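Udp-n-acetylglucosamine pyrophosphorylase (Trypanosoma brucei, PDB 4BQH) probably catalyses the transfer of a uridylyl group from UTP to N-acetylglucosamine 1-phosphate, giving UDP-N-acetylglucosamine and diphosphate. Local coordinates at residues Arg190-Glu193 / Tyr197-Leu200; Ile114-Leu119 / Met149-Lys154. All coordinates share one frame; numbering follows the deposited sequence.

Overall arrangement
Both contacts belong to the nucleotide-binding, Rossmann-like core of the GT-A-type fold, and their centres lie about 12 Å apart. Interaction 2 comes first along the chain: strand 114-119 of the mixed sheet meets helix 147-166, which leads into strand 175-180, a parallel neighbour of 114-119. Interaction 1 follows, at the end of helix 185-194 and the turn that continues toward strand 205-209. The two touch through helix 147-166, where F198 packs on M149 and C152, and F192 and L200 reach the sulfur of C152. Two successive crossovers of the sheet are thus joined on one side by a continuous apolar layer, buried at interaction 2 and partly exposed at interaction 1.

Interaction 1. Residues Arg190-Glu193 / Tyr197-Leu200; sequences RFFE and YFGL
F198 keeps its CG opposite its own carbonyl carbon (chi1 -53°), which turns the ring back to the helical residues F191 and F192; F191, with CG anti to the backbone N (chi1 -175°), sends its ring to meet it. The edge of F198 stands over the middle of one F192 face, a T-shaped pair with planes at 80° and F198 CD2 3.9 Å from F192 CE2. F191 meets F198 obliquely, its CE2 only 3.3 Å from F198 CZ, a tight touch. The backbone of Y197 is bonded to the helix: Y197 N donates to F192 O over 2.8 Å and nearly straight. The Y197 ring lies beside the helix end, CD1 3.9 Å from F192 CB, with F192 O and the backbone of E193 over one face toward the rim. Alongside it runs E193, whose CG comes 3.3 Å from Y197 OH. F148 and F207 make further edge-to-face pairs with F192, and F135 stacks on F191. Y197, F198 and G199 all have positive phi, and L200 N bonds to Y197 O. The chemistry implies division of labour: one backbone bond fastens Y197 to the helix, while dispersion and ring-edge electrostatics hold the aromatic cluster.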
# COMPACT_ATOMS: atom_id res chain seq x y z
N ARG A 190 -19.64 2.39 -4.82
CA ARG A 190 -20.81 3.09 -4.25
C ARG A 190 -20.42 4.09 -3.17
O ARG A 190 -20.89 5.23 -3.16
CB ARG A 190 -21.81 2.09 -3.67
CG ARG A 190 -22.79 1.54 -4.69
CD ARG A 190 -24.02 1.01 -3.95
NE ARG A 190 -25.03 0.49 -4.86
CZ ARG A 190 -26.00 1.20 -5.42
NH1 ARG A 190 -26.11 2.51 -5.18
NH2 ARG A 190 -26.87 0.61 -6.23
N PHE A 191 -19.56 3.67 -2.25
CA PHE A 191 -19.05 4.55 -1.19
C PHE A 191 -18.36 5.78 -1.78
O PHE A 191 -18.60 6.89 -1.33
CB PHE A 191 -18.11 3.74 -0.29
CG PHE A 191 -17.59 4.47 0.92
CD1 PHE A 191 -18.42 4.73 2.01
CD2 PHE A 191 -16.24 4.85 0.99
CE1 PHE A 191 -17.92 5.37 3.14
CE2 PHE A 191 -15.74 5.50 2.12
CZ PHE A 191 -16.58 5.76 3.20
N PHE A 192 -17.50 5.60 -2.79
CA PHE A 192 -16.84 6.74 -3.43
C PHE A 192 -17.88 7.66 -4.08
O PHE A 192 -17.82 8.89 -3.91
CB PHE A 192 -15.78 6.30 -4.47
CG PHE A 192 -14.40 6.09 -3.88
CD1 PHE A 192 -14.12 4.96 -3.12
CD2 PHE A 192 -13.39 7.02 -4.11
CE1 PHE A 192 -12.83 4.77 -2.58
CE2 PHE A 192 -12.11 6.83 -3.58
CZ PHE A 192 -11.83 5.71 -2.80
N GLU A 193 -18.79 7.07 -4.84
CA GLU A 193 -19.85 7.84 -5.53
C GLU A 193 -20.69 8.71 -4.58
O GLU A 193 -20.92 9.90 -4.85
CB GLU A 193 -20.73 6.91 -6.36
CG GLU A 193 -20.06 6.36 -7.62
CD GLU A 193 -20.79 5.17 -8.23
OE1 GLU A 193 -21.97 4.92 -7.87
OE2 GLU A 193 -20.20 4.48 -9.08
N TYR A 197 -16.38 11.20 -4.58
CA TYR A 197 -14.95 10.83 -4.75
C TYR A 197 -14.03 11.63 -3.85
O TYR A 197 -12.87 11.85 -4.17
CB TYR A 197 -14.52 10.91 -6.23
CG TYR A 197 -15.42 10.12 -7.14
CD1 TYR A 197 -15.19 8.77 -7.41
CD2 TYR A 197 -16.53 10.73 -7.73
CE1 TYR A 197 -16.06 8.04 -8.23
CE2 TYR A 197 -17.39 10.03 -8.54
CZ TYR A 197 -17.16 8.69 -8.78
OH TYR A 197 -18.04 8.04 -9.62
N PHE A 198 -14.57 12.07 -2.71
CA PHE A 198 -13.81 12.80 -1.67
C PHE A 198 -13.08 14.01 -2.21
O PHE A 198 -12.01 14.39 -1.72
CB PHE A 198 -12.88 11.84 -0.89
CG PHE A 198 -13.60 10.63 -0.34
CD1 PHE A 198 -14.44 10.75 0.78
CD2 PHE A 198 -13.49 9.39 -0.95
CE1 PHE A 198 -15.12 9.63 1.27
CE2 PHE A 198 -14.16 8.27 -0.46
CZ PHE A 198 -14.97 8.40 0.66
N GLY A 199 -13.69 14.64 -3.20
CA GLY A 199 -13.14 15.86 -3.79
C GLY A 199 -12.25 15.64 -5.00
O GLY A 199 -11.85 16.61 -5.65
N LEU A 200 -11.93 14.38 -5.31
CA LEU A 200 -11.18 14.03 -6.52
C LEU A 200 -12.08 14.08 -7.76
O LEU A 200 -13.29 13.98 -7.65
CB LEU A 200 -10.57 12.63 -6.42
CG LEU A 200 -9.58 12.43 -5.27
CD1 LEU A 200 -9.13 10.98 -5.23
CD2 LEU A 200 -8.37 13.33 -5.42

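Interaction 2. Residues Ile114-Leu119 / Met149-Lys154; sequences IAFLIL and MMHCEK
A beta-alpha-beta unit supplies this contact: strand 114-119 belongs to the parallel part of the central sheet, and helix 147-166 covers one face of it before the chain enters the neighbouring strand 175-180. H151 is the helix residue that reaches the strand, and it lands on F116 and I118, two residues apart on the strand and therefore on the same face of the sheet. F116 carries its ring toward the helix with CG anti to the backbone N (chi1 -171°). Its CE1 lies at the rim of the imidazole, close to the plane of that ring and 3.8 Å from H151 CD2; F116 CZ is 4.1 Å from H151 NE2. The two rings are turned 68° from one another, with centroids 5.6 Å apart, an oblique meeting. I118 slides past H151 in the opposite direction, and its outermost methyl, CD1, approaches H151 CD2 obliquely at 4.0 Å. The extended side chain of I118 (chi2 178°) carries that methyl outward from the strand. All three residues are buried, and the touch is by van der Waals packing, with carbon CD2 as the shared meeting point of the imidazole. I281 and V288 also pack on H151, while L176 of strand 175-180 packs on both I118 and C152, tying helix and sheet together. An apolar strand face covered by a crossover helix, as here, is typical of the Rossmann-like core of GT-A nucleotidyltransferases.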
# COMPACT_ATOMS: atom_id res chain seq x y z
N ILE A 114 2.44 10.50 -11.83
CA ILE A 114 2.36 9.66 -10.61
C ILE A 114 0.99 9.02 -10.42
O ILE A 114 -0.04 9.69 -10.53
CB ILE A 114 2.72 10.49 -9.33
CG1 ILE A 114 4.08 11.18 -9.50
CG2 ILE A 114 2.60 9.64 -8.04
CD1 ILE A 114 5.21 10.24 -9.89
N ALA A 115 0.98 7.72 -10.13
CA ALA A 115 -0.24 7.04 -9.69
C ALA A 115 -0.01 6.54 -8.28
O ALA A 115 1.13 6.20 -7.91
CB ALA A 115 -0.58 5.87 -10.61
N PHE A 116 -1.08 6.48 -7.49
CA PHE A 116 -1.02 5.88 -6.15
C PHE A 116 -1.99 4.70 -6.16
O PHE A 116 -3.16 4.88 -6.43
CB PHE A 116 -1.40 6.86 -5.02
CG PHE A 116 -1.14 6.29 -3.66
CD1 PHE A 116 -2.01 5.36 -3.10
CD2 PHE A 116 0.03 6.61 -2.98
CE1 PHE A 116 -1.74 4.78 -1.86
CE2 PHE A 116 0.31 6.03 -1.74
CZ PHE A 116 -0.56 5.11 -1.20
N LEU A 117 -1.49 3.51 -5.84
CA LEU A 117 -2.29 2.30 -5.86
C LEU A 117 -2.61 1.95 -4.40
O LEU A 117 -1.71 1.64 -3.61
CB LEU A 117 -1.51 1.18 -6.55
CG LEU A 117 -2.20 -0.15 -6.88
CD1 LEU A 117 -1.28 -1.00 -7.76
CD2 LEU A 117 -2.61 -0.90 -5.62
N ILE A 118 -3.89 2.04 -4.03
CA ILE A 118 -4.29 1.68 -2.66
C ILE A 118 -4.70 0.21 -2.62
O ILE A 118 -5.60 -0.22 -3.36
CB ILE A 118 -5.55 2.45 -2.18
CG1 ILE A 118 -5.36 3.95 -2.25
CG2 ILE A 118 -5.89 2.00 -0.76
CD1 ILE A 118 -6.61 4.74 -1.82
N LEU A 119 -4.06 -0.59 -1.75
CA LEU A 119 -4.46 -2.00 -1.58
C LEU A 119 -5.71 -2.01 -0.70
O LEU A 119 -5.65 -1.66 0.51
CB LEU A 119 -3.32 -2.80 -0.93
CG LEU A 119 -1.95 -2.72 -1.63
CD1 LEU A 119 -0.86 -3.25 -0.71
CD2 LEU A 119 -1.96 -3.50 -2.94
N MET A 149 -11.21 8.64 2.80
CA MET A 149 -11.32 10.09 2.70
C MET A 149 -9.99 10.77 2.98
O MET A 149 -9.60 11.67 2.24
CB MET A 149 -12.40 10.62 3.65
CG MET A 149 -12.56 12.12 3.59
SD MET A 149 -14.14 12.51 4.34
CE MET A 149 -14.20 14.28 4.07
N MET A 150 -9.29 10.33 4.02
CA MET A 150 -8.01 10.95 4.37
C MET A 150 -6.94 10.70 3.29
O MET A 150 -6.15 11.59 3.00
CB MET A 150 -7.53 10.55 5.77
CG MET A 150 -8.32 11.26 6.88
SD MET A 150 -7.87 10.78 8.56
CE MET A 150 -8.40 9.07 8.54
N HIS A 151 -6.94 9.51 2.70
CA HIS A 151 -6.05 9.25 1.55
C HIS A 151 -6.29 10.21 0.42
O HIS A 151 -5.34 10.77 -0.13
CB HIS A 151 -6.15 7.82 1.03
CG HIS A 151 -5.04 6.91 1.54
ND1 HIS A 151 -4.93 6.57 2.85
CD2 HIS A 151 -4.01 6.25 0.88
CE1 HIS A 151 -3.85 5.74 3.02
NE2 HIS A 151 -3.29 5.55 1.82
N CYS A 152 -7.56 10.43 0.07
CA CYS A 152 -7.89 11.31 -1.05
C CYS A 152 -7.56 12.78 -0.76
O CYS A 152 -7.14 13.52 -1.66
CB CYS A 152 -9.37 11.16 -1.44
SG CYS A 152 -9.77 9.52 -2.08
N GLU A 153 -7.73 13.19 0.49
CA GLU A 153 -7.38 14.54 0.87
C GLU A 153 -5.88 14.75 0.84
O GLU A 153 -5.42 15.83 0.48
CB GLU A 153 -7.96 14.86 2.25
CG GLU A 153 -9.44 15.10 2.17
CD GLU A 153 -10.06 15.49 3.51
OE1 GLU A 153 -9.34 15.61 4.52
OE2 GLU A 153 -11.30 15.67 3.53
N LYS A 154 -5.09 13.72 1.17
CA LYS A 154 -3.65 13.84 1.04
C LYS A 154 -3.27 14.05 -0.43
O LYS A 154 -2.42 14.88 -0.74
CB LYS A 154 -2.93 12.61 1.62
CG LYS A 154 -2.99 12.55 3.15
CD LYS A 154 -2.48 11.21 3.70
CE LYS A 154 -2.38 11.23 5.22
NZ LYS A 154 -1.94 9.89 5.74